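Local coordinates for protein fructose 1-phosphate kinase (Staphylococcus aureus, PDB 2JG5) that probably catalyses the ATP-dependent phosphorylation of fructose 1-phosphate to fructose 1,6-bisphosphate, as a member of the PfkB family of carbohydrate kinases, at residues Val5-Ser10 / Ala145-Ile150; Lys157-Ala162 / Ser250-Met255; Thr111-Leu116 / Ser137-Asp142. One frame throughout, in Å; residues are numbered along the deposited sequence.

Contact 1: Val5-Ser10 / Ala145-Ile150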
loop_
_atom_site.group_PDB
_atom_site.type_symbol
_atom_site.label_atom_id
_atom_site.label_comp_id
_atom_site.label_asym_id
_atom_site.label_seq_id
_atom_site.Cartn_x
_atom_site.Cartn_y
_atom_site.Cartn_z
ATOM N N VAL A 5 7.588 -22.142 0.937
ATOM C CA VAL A 5 8.550 -21.116 0.537
ATOM C C VAL A 5 7.856 -20.196 -0.482
ATOM O O VAL A 5 7.331 -20.665 -1.483
ATOM C CB VAL A 5 9.847 -21.736 -0.033
ATOM C CG1 VAL A 5 10.889 -20.659 -0.350
ATOM C CG2 VAL A 5 10.441 -22.780 0.943
ATOM N N THR A 6 7.812 -18.901 -0.171
ATOM C CA THR A 6 7.299 -17.867 -1.055
ATOM C C THR A 6 8.433 -16.838 -1.217
ATOM O O THR A 6 8.767 -16.116 -0.288
ATOM C CB THR A 6 5.998 -17.184 -0.483
ATOM O OG1 THR A 6 4.986 -18.170 -0.220
ATOM C CG2 THR A 6 5.434 -16.178 -1.441
ATOM N N PHE A 7 9.034 -16.806 -2.401
ATOM C CA PHE A 7 10.107 -15.867 -2.721
ATOM C C PHE A 7 9.671 -14.404 -2.760
ATOM O O PHE A 7 10.431 -13.520 -2.370
ATOM C CB PHE A 7 10.707 -16.203 -4.080
ATOM C CG PHE A 7 11.258 -17.577 -4.181
ATOM C CD1 PHE A 7 10.939 -18.378 -5.270
ATOM C CD2 PHE A 7 12.111 -18.076 -3.203
ATOM C CE1 PHE A 7 11.461 -19.655 -5.383
ATOM C CE2 PHE A 7 12.637 -19.341 -3.308
ATOM C CZ PHE A 7 12.310 -20.139 -4.400
ATOM N N ASN A 8 8.458 -14.160 -3.252
ATOM C CA ASN A 8 7.970 -12.818 -3.475
ATOM C C ASN A 8 6.542 -12.631 -2.903
ATOM O O ASN A 8 5.608 -12.305 -3.636
ATOM C CB ASN A 8 8.022 -12.508 -4.988
ATOM C CG ASN A 8 7.778 -11.043 -5.305
ATOM O OD1 ASN A 8 7.805 -10.192 -4.420
ATOM N ND2 ASN A 8 7.531 -10.744 -6.577
ATOM N N PRO A 9 6.371 -12.833 -1.586
ATOM C CA PRO A 9 5.040 -12.690 -0.994
ATOM C C PRO A 9 4.442 -11.292 -1.185
ATOM O O PRO A 9 5.153 -10.329 -1.506
ATOM C CB PRO A 9 5.300 -12.942 0.493
ATOM C CG PRO A 9 6.754 -12.669 0.676
ATOM C CD PRO A 9 7.380 -13.174 -0.563
ATOM N N SER A 10 3.145 -11.171 -0.965
ATOM C CA SER A 10 2.493 -9.914 -1.266
ATOM C C SER A 10 1.468 -9.505 -0.249
ATOM O O SER A 10 0.859 -10.341 0.420
ATOM C CB SER A 10 1.805 -10.001 -2.628
ATOM O OG SER A 10 0.947 -11.118 -2.660
ATOM N N ALA A 145 16.119 -25.283 -8.083
ATOM C CA ALA A 145 17.101 -26.350 -8.094
ATOM C C ALA A 145 18.043 -26.281 -6.900
ATOM O O ALA A 145 18.466 -27.311 -6.386
ATOM C CB ALA A 145 17.910 -26.308 -9.394
ATOM N N GLN A 146 18.390 -25.066 -6.493
ATOM C CA GLN A 146 19.294 -24.837 -5.366
ATOM C C GLN A 146 18.651 -25.283 -4.052
ATOM O O GLN A 146 19.328 -25.767 -3.143
ATOM C CB GLN A 146 19.709 -23.364 -5.287
ATOM C CG GLN A 146 20.556 -22.859 -6.474
ATOM C CD GLN A 146 21.335 -21.582 -6.134
ATOM O OE1 GLN A 146 21.578 -21.286 -4.962
ATOM N NE2 GLN A 146 21.720 -20.825 -7.158
ATOM N N ILE A 147 17.332 -25.132 -3.971
ATOM C CA ILE A 147 16.573 -25.644 -2.845
ATOM C C ILE A 147 16.478 -27.171 -2.985
ATOM O O ILE A 147 16.857 -27.914 -2.066
ATOM C CB ILE A 147 15.187 -24.936 -2.741
ATOM C CG1 ILE A 147 15.362 -23.545 -2.120
ATOM C CG2 ILE A 147 14.183 -25.773 -1.936
ATOM C CD1 ILE A 147 14.296 -22.532 -2.530
ATOM N N ALA A 148 16.035 -27.630 -4.159
ATOM C CA ALA A 148 15.801 -29.058 -4.411
ATOM C C ALA A 148 17.014 -29.925 -4.089
ATOM O O ALA A 148 16.893 -31.060 -3.615
ATOM C CB ALA A 148 15.372 -29.269 -5.846
ATOM N N GLN A 149 18.185 -29.362 -4.332
ATOM C CA GLN A 149 19.441 -30.051 -4.133
ATOM C C GLN A 149 19.807 -30.269 -2.667
ATOM O O GLN A 149 20.490 -31.242 -2.323
ATOM C CB GLN A 149 20.518 -29.234 -4.792
ATOM C CG GLN A 149 21.733 -29.991 -5.093
ATOM C CD GLN A 149 22.764 -29.081 -5.621
ATOM O OE1 GLN A 149 22.789 -27.893 -5.264
ATOM N NE2 GLN A 149 23.638 -29.606 -6.489
ATOM N N ILE A 150 19.384 -29.335 -1.825
ATOM C CA ILE A 150 19.579 -29.418 -0.389
ATOM C C ILE A 150 18.644 -30.464 0.232
ATOM O O ILE A 150 19.062 -31.249 1.093
ATOM C CB ILE A 150 19.360 -28.043 0.288
ATOM C CG1 ILE A 150 20.460 -27.056 -0.136
ATOM C CG2 ILE A 150 19.327 -28.192 1.812
ATOM C CD1 ILE A 150 20.227 -25.624 0.344
#
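The edge of the Phe7 ring meets the terminal methyl of Ile147, the two side chains reaching head-on across the gap between their segments. Phe7 CZ lies 3.6 Å from Ile147 CD1, and CE2 of the same ring is almost as near, at 3.7 Å from that methyl. Ile147 CD1 sits close to the plane of the Phe7 ring, so the methyl abuts C-H groups at the rim and does not cover the aromatic face. Val5 adds a looser touch, its CG1 standing 4.5 Å from Ile147 CD1. One methyl carbon of the helix thus serves both Val5 and Phe7, and the contact is wholly apolar, with no hydrogen bond across it.

The torsions explain the reach. In Ile147 the longer branch stands anti to the carbonyl carbon (chi1 -78°) and is extended at chi2 (153°), which pushes CD1 out from the helix toward strand 2-6. Phe7 follows directly after the end of that strand; its CG is likewise anti to the carbonyl carbon (chi1 -58°), and the ring projects toward the helix. The backbones stay well apart, with 9.8 Å between Val5 CA and Ile147 CA, and the gap is spanned chiefly by Phe7 and Ile147.

Val131 of strand 128-132 touches all three residues and packs into the same apolar cluster, while a backbone hydrogen bond with Ile130 ties Val5 to that neighbouring strand. Pro136, in the loop beyond strand 128-132, also leans on Phe7. Helix 143-154 packs on one face of the central parallel sheet, over strands 2-6 and 128-132, while its Gln146 and Ile150 reach side chains of helix 110-120 next to it.

Contact 2: Lys157-Ala162 / Ser250-Met255; sequences KLVVDA and STVAGM
Val252 of helix 247-260 points at strand 157-161 and divides its two methyls between two strand residues. CG1 of Val252 meets Val159 CG1 at 4.1 Å, whereas Val252 CG2 lies 3.9 Å from Asp161 OD2 and 4.0 Å from Asp161 CB. The valines pass side by side, antiparallel, touching at one methyl each. Asp161 passes Val252 at a slant, with its CB, CG and OD2 all near Val252 CG2.

Val159 and Asp161 are two positions apart on the strand and both turn their side chains toward the helix, while Val160 between them points to the other face of the sheet. Val252 comes nearest in the backbone to Asp161, the CA atoms of these two residues being 7.7 Å apart. The carboxyl carbon of Asp161 is trans to the main-chain nitrogen (chi1 -179°), which brings OD2 up to Val252 CG2. On the helix side, chi1 of Val252 (163°) turns the branched end so that CG1 faces Val159 and CG2 faces Asp161. Ile130 of strand 128-132 and Val42 of helix 38-48 also press on Val252.

Helix 247-260 here packs on the central parallel sheet of the ribokinase-like fold, on the face away from helix 143-154. The valine-valine touch is plainly apolar, and the carboxylate gains only van der Waals contact from Val252. Its polar partner is elsewhere: OD2 of Asp161 forms a salt bridge with Lys38, at the start of helix 38-48, which gives the buried carboxylate a charged partner. Chemically, then, hydrophobic packing of helix on sheet at the level of Val159 gives way, near the C-terminal end of the strand, to an acidic side chain that Val252 partly covers and that finds its counter-charge outside the two segments.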
loop_
_atom_site.group_PDB
_atom_site.type_symbol
_atom_site.label_atom_id
_atom_site.label_comp_id
_atom_site.label_asym_id
_atom_site.label_seq_id
_atom_site.Cartn_x
_atom_site.Cartn_y
_atom_site.Cartn_z
ATOM N N LYS A 157 10.933 -34.224 1.960
ATOM C CA LYS A 157 10.065 -34.298 0.784
ATOM C C LYS A 157 9.953 -32.929 0.150
ATOM O O LYS A 157 9.535 -31.981 0.809
ATOM C CB LYS A 157 8.665 -34.790 1.165
ATOM C CG LYS A 157 8.577 -36.271 1.465
ATOM C CD LYS A 157 9.177 -36.617 2.819
ATOM C CE LYS A 157 10.061 -37.862 2.717
ATOM N NZ LYS A 157 9.294 -39.096 2.361
ATOM N N LEU A 158 10.338 -32.829 -1.118
ATOM C CA LEU A 158 10.196 -31.582 -1.855
ATOM C C LEU A 158 8.950 -31.563 -2.741
ATOM O O LEU A 158 8.753 -32.440 -3.579
ATOM C CB LEU A 158 11.441 -31.270 -2.684
ATOM C CG LEU A 158 11.310 -29.978 -3.497
ATOM C CD1 LEU A 158 11.586 -28.717 -2.645
ATOM C CD2 LEU A 158 12.222 -30.042 -4.688
ATOM N N VAL A 159 8.124 -30.539 -2.539
ATOM C CA VAL A 159 6.909 -30.319 -3.326
ATOM C C VAL A 159 7.036 -29.024 -4.124
ATOM O O VAL A 159 7.356 -27.968 -3.573
ATOM C CB VAL A 159 5.681 -30.240 -2.415
ATOM C CG1 VAL A 159 4.441 -29.952 -3.219
ATOM C CG2 VAL A 159 5.534 -31.529 -1.597
ATOM N N VAL A 160 6.795 -29.105 -5.426
ATOM C CA VAL A 160 6.949 -27.948 -6.287
ATOM C C VAL A 160 5.677 -27.638 -7.066
ATOM O O VAL A 160 5.072 -28.521 -7.688
ATOM C CB VAL A 160 8.143 -28.131 -7.262
ATOM C CG1 VAL A 160 8.159 -27.033 -8.333
ATOM C CG2 VAL A 160 9.449 -28.158 -6.495
ATOM N N ASP A 161 5.285 -26.368 -7.016
ATOM C CA ASP A 161 4.237 -25.830 -7.867
ATOM C C ASP A 161 4.782 -24.568 -8.548
ATOM O O ASP A 161 4.787 -23.480 -7.971
ATOM C CB ASP A 161 2.980 -25.554 -7.043
ATOM C CG ASP A 161 1.834 -25.021 -7.872
ATOM O OD1 ASP A 161 1.836 -25.191 -9.111
ATOM O OD2 ASP A 161 0.913 -24.424 -7.271
ATOM N N ALA A 162 5.264 -24.735 -9.775
ATOM C CA ALA A 162 5.953 -23.662 -10.495
ATOM C C ALA A 162 5.685 -23.715 -12.006
ATOM O O ALA A 162 5.011 -24.620 -12.483
ATOM C CB ALA A 162 7.469 -23.724 -10.205
ATOM N N SER A 250 -4.535 -24.383 -3.192
ATOM C CA SER A 250 -5.423 -25.147 -2.327
ATOM C C SER A 250 -5.364 -26.636 -2.628
ATOM O O SER A 250 -5.431 -27.455 -1.716
ATOM C CB SER A 250 -6.854 -24.639 -2.480
ATOM O OG SER A 250 -6.937 -23.281 -2.101
ATOM N N THR A 251 -5.232 -26.971 -3.909
ATOM C CA THR A 251 -5.013 -28.342 -4.360
ATOM C C THR A 251 -3.707 -28.880 -3.761
ATOM O O THR A 251 -3.687 -29.978 -3.188
ATOM C CB THR A 251 -4.967 -28.420 -5.904
ATOM O OG1 THR A 251 -6.189 -27.894 -6.447
ATOM C CG2 THR A 251 -4.781 -29.866 -6.396
ATOM N N VAL A 252 -2.627 -28.106 -3.887
ATOM C CA VAL A 252 -1.344 -28.507 -3.324
ATOM C C VAL A 252 -1.463 -28.711 -1.805
ATOM O O VAL A 252 -1.041 -29.733 -1.296
ATOM C CB VAL A 252 -0.223 -27.505 -3.662
ATOM C CG1 VAL A 252 0.996 -27.719 -2.734
ATOM C CG2 VAL A 252 0.175 -27.613 -5.121
ATOM N N ALA A 253 -2.066 -27.746 -1.105
ATOM C CA ALA A 253 -2.283 -27.843 0.352
ATOM C C ALA A 253 -3.142 -29.052 0.757
ATOM O O ALA A 253 -2.866 -29.696 1.751
ATOM C CB ALA A 253 -2.894 -26.537 0.904
ATOM N N GLY A 254 -4.186 -29.341 -0.009
ATOM C CA GLY A 254 -5.027 -30.515 0.243
ATOM C C GLY A 254 -4.246 -31.813 0.195
ATOM O O GLY A 254 -4.409 -32.685 1.059
ATOM N N MET A 255 -3.379 -31.932 -0.811
ATOM C CA MET A 255 -2.596 -33.149 -1.023
ATOM C C MET A 255 -1.568 -33.340 0.081
ATOM O O MET A 255 -1.443 -34.435 0.636
ATOM C CB MET A 255 -1.909 -33.119 -2.392
ATOM C CG MET A 255 -1.217 -34.433 -2.756
ATOM S SD MET A 255 -2.387 -35.747 -3.210
ATOM C CE MET A 255 -1.266 -37.145 -3.297
#

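Contact 3: Thr111-Leu116 / Ser137-Asp142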
loop_
_atom_site.group_PDB
_atom_site.type_symbol
_atom_site.label_atom_id
_atom_site.label_comp_id
_atom_site.label_asym_id
_atom_site.label_seq_id
_atom_site.Cartn_x
_atom_site.Cartn_y
_atom_site.Cartn_z
ATOM N N THR A 111 23.318 -12.879 -0.323
ATOM C CA THR A 111 23.481 -13.194 1.090
ATOM C C THR A 111 22.156 -13.575 1.763
ATOM O O THR A 111 22.097 -14.518 2.577
ATOM C CB THR A 111 24.154 -11.991 1.796
ATOM O OG1 THR A 111 25.564 -12.038 1.552
ATOM C CG2 THR A 111 23.897 -11.980 3.293
ATOM N N GLN A 112 21.101 -12.833 1.424
ATOM C CA GLN A 112 19.765 -13.113 1.921
ATOM C C GLN A 112 19.205 -14.417 1.367
ATOM O O GLN A 112 18.629 -15.209 2.112
ATOM C CB GLN A 112 18.840 -11.940 1.624
ATOM C CG GLN A 112 18.974 -10.840 2.663
ATOM C CD GLN A 112 18.738 -9.451 2.117
ATOM O OE1 GLN A 112 18.290 -9.269 0.979
ATOM N NE2 GLN A 112 19.046 -8.446 2.937
ATOM N N PHE A 113 19.377 -14.646 0.067
ATOM C CA PHE A 113 18.996 -15.925 -0.516
ATOM C C PHE A 113 19.764 -17.088 0.133
ATOM O O PHE A 113 19.195 -18.159 0.369
ATOM C CB PHE A 113 19.182 -15.947 -2.045
ATOM C CG PHE A 113 18.743 -17.242 -2.668
ATOM C CD1 PHE A 113 17.387 -17.509 -2.862
ATOM C CD2 PHE A 113 19.678 -18.222 -3.008
ATOM C CE1 PHE A 113 16.974 -18.716 -3.396
ATOM C CE2 PHE A 113 19.267 -19.431 -3.551
ATOM C CZ PHE A 113 17.919 -19.678 -3.742
ATOM N N GLU A 114 21.049 -16.857 0.414
ATOM C CA GLU A 114 21.900 -17.815 1.132
ATOM C C GLU A 114 21.338 -18.163 2.513
ATOM O O GLU A 114 21.339 -19.335 2.901
ATOM C CB GLU A 114 23.333 -17.283 1.246
ATOM C CG GLU A 114 24.121 -17.401 -0.042
ATOM C CD GLU A 114 25.252 -16.381 -0.191
ATOM O OE1 GLU A 114 25.779 -15.883 0.839
ATOM O OE2 GLU A 114 25.630 -16.094 -1.360
ATOM N N GLN A 115 20.844 -17.151 3.230
ATOM C CA GLN A 115 20.119 -17.348 4.491
ATOM C C GLN A 115 18.919 -18.302 4.364
ATOM O O GLN A 115 18.675 -19.110 5.259
ATOM C CB GLN A 115 19.609 -16.014 5.039
ATOM C CG GLN A 115 20.649 -15.100 5.632
ATOM C CD GLN A 115 20.049 -13.803 6.150
ATOM O OE1 GLN A 115 19.093 -13.816 6.938
ATOM N NE2 GLN A 115 20.602 -12.678 5.715
ATOM N N LEU A 116 18.171 -18.186 3.264
ATOM C CA LEU A 116 17.036 -19.069 2.997
ATOM C C LEU A 116 17.482 -20.511 2.822
ATOM O O LEU A 116 16.897 -21.414 3.416
ATOM C CB LEU A 116 16.249 -18.618 1.756
ATOM C CG LEU A 116 15.190 -19.591 1.226
ATOM C CD1 LEU A 116 14.154 -19.887 2.317
ATOM C CD2 LEU A 116 14.507 -19.057 -0.035
ATOM N N SER A 137 13.497 -11.533 -9.976
ATOM C CA SER A 137 14.667 -11.310 -10.826
ATOM C C SER A 137 15.976 -11.227 -10.050
ATOM O O SER A 137 17.027 -11.554 -10.591
ATOM C CB SER A 137 14.486 -10.022 -11.619
ATOM O OG SER A 137 14.139 -8.950 -10.762
ATOM N N SER A 138 15.899 -10.787 -8.793
ATOM C CA SER A 138 17.083 -10.568 -7.960
ATOM C C SER A 138 17.641 -11.834 -7.286
ATOM O O SER A 138 18.751 -11.806 -6.747
ATOM C CB SER A 138 16.822 -9.472 -6.915
ATOM O OG SER A 138 15.750 -9.821 -6.066
ATOM N N ILE A 139 16.892 -12.938 -7.324
ATOM C CA ILE A 139 17.414 -14.215 -6.822
ATOM C C ILE A 139 17.845 -15.156 -7.966
ATOM O O ILE A 139 17.491 -14.920 -9.118
ATOM C CB ILE A 139 16.450 -14.901 -5.789
ATOM C CG1 ILE A 139 15.213 -15.501 -6.468
ATOM C CG2 ILE A 139 16.090 -13.928 -4.667
ATOM C CD1 ILE A 139 14.504 -16.546 -5.619
ATOM N N PRO A 140 18.628 -16.210 -7.655
ATOM C CA PRO A 140 19.163 -17.075 -8.705
ATOM C C PRO A 140 18.049 -17.668 -9.543
ATOM O O PRO A 140 17.078 -18.185 -8.994
ATOM C CB PRO A 140 19.857 -18.189 -7.924
ATOM C CG PRO A 140 20.190 -17.593 -6.636
ATOM C CD PRO A 140 19.052 -16.667 -6.319
ATOM N N SER A 141 18.157 -17.591 -10.863
ATOM C CA SER A 141 17.057 -18.096 -11.685
ATOM C C SER A 141 16.892 -19.611 -11.513
ATOM O O SER A 141 15.816 -20.154 -11.780
ATOM C CB SER A 141 17.176 -17.665 -13.155
ATOM O OG SER A 141 18.430 -18.010 -13.721
ATOM N N ASP A 142 17.950 -20.272 -11.032
ATOM C CA ASP A 142 17.900 -21.698 -10.699
ATOM C C ASP A 142 17.608 -21.926 -9.210
ATOM O O ASP A 142 18.002 -22.950 -8.654
ATOM C CB ASP A 142 19.188 -22.409 -11.122
ATOM C CG ASP A 142 20.388 -22.111 -10.192
ATOM O OD1 ASP A 142 21.355 -22.910 -10.231
ATOM O OD2 ASP A 142 20.380 -21.102 -9.440
#
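Pro140 lies over one face of the Phe113 ring in a CH-pi contact. Its CD is 3.7 Å from the centroid of that ring and only 11° off the ring normal, so this methylene sits above the centre. Pro140 CG shifts toward one border of the same face, 3.7 Å from Phe113 CE2. The proline and the phenylalanine face each other, each reaching out from its own segment.

Further apolar contact comes from Ile139, whose side chain runs roughly perpendicular to that of Phe113. Ile139 CD1 lies 4.0 Å from Phe113 CE1, and Ile139 CB is equally far from Phe113 CD1. Phe113 reaches the loop because its CG stands opposite the backbone nitrogen (chi1 -178°), swinging the ring off helix 110-120.

No hydrogen bond joins the two segments; polar links lie to the side, where Ser138 OG bonds to Ile108 N and Asp142 OD2 to Gln146 NE2. In the ribokinase-like fold of the PfkB family, this contact packs the loop between strand 128-132 and helix 143-154, part of a beta-alpha-beta crossover to strand 157-161, against helix 110-120.

In the fold
Contacts 1 and 2 each pair a strand of the central parallel sheet of the ribokinase-like domain with a helix, and contact 3 lies beside contact 1. Contact 3 is nested within the chain loop closed by contact 1; contact 2 opens after both. Contacts 1 and 3 have centres about 8 Å apart and merge directly: Phe7 touches Ile139, and Gln146 packs on Phe113 and Pro140. Contact 2, about 13 Å from contact 1 between centres, joins it through Leu158, which packs on Ile147 and Ala148. Contacts 2 and 3 stay about 9 Å apart at their nearest atoms. Helices 143-154 and 247-260 cover opposite faces of the sheet, giving this fold's alpha/beta/alpha layering.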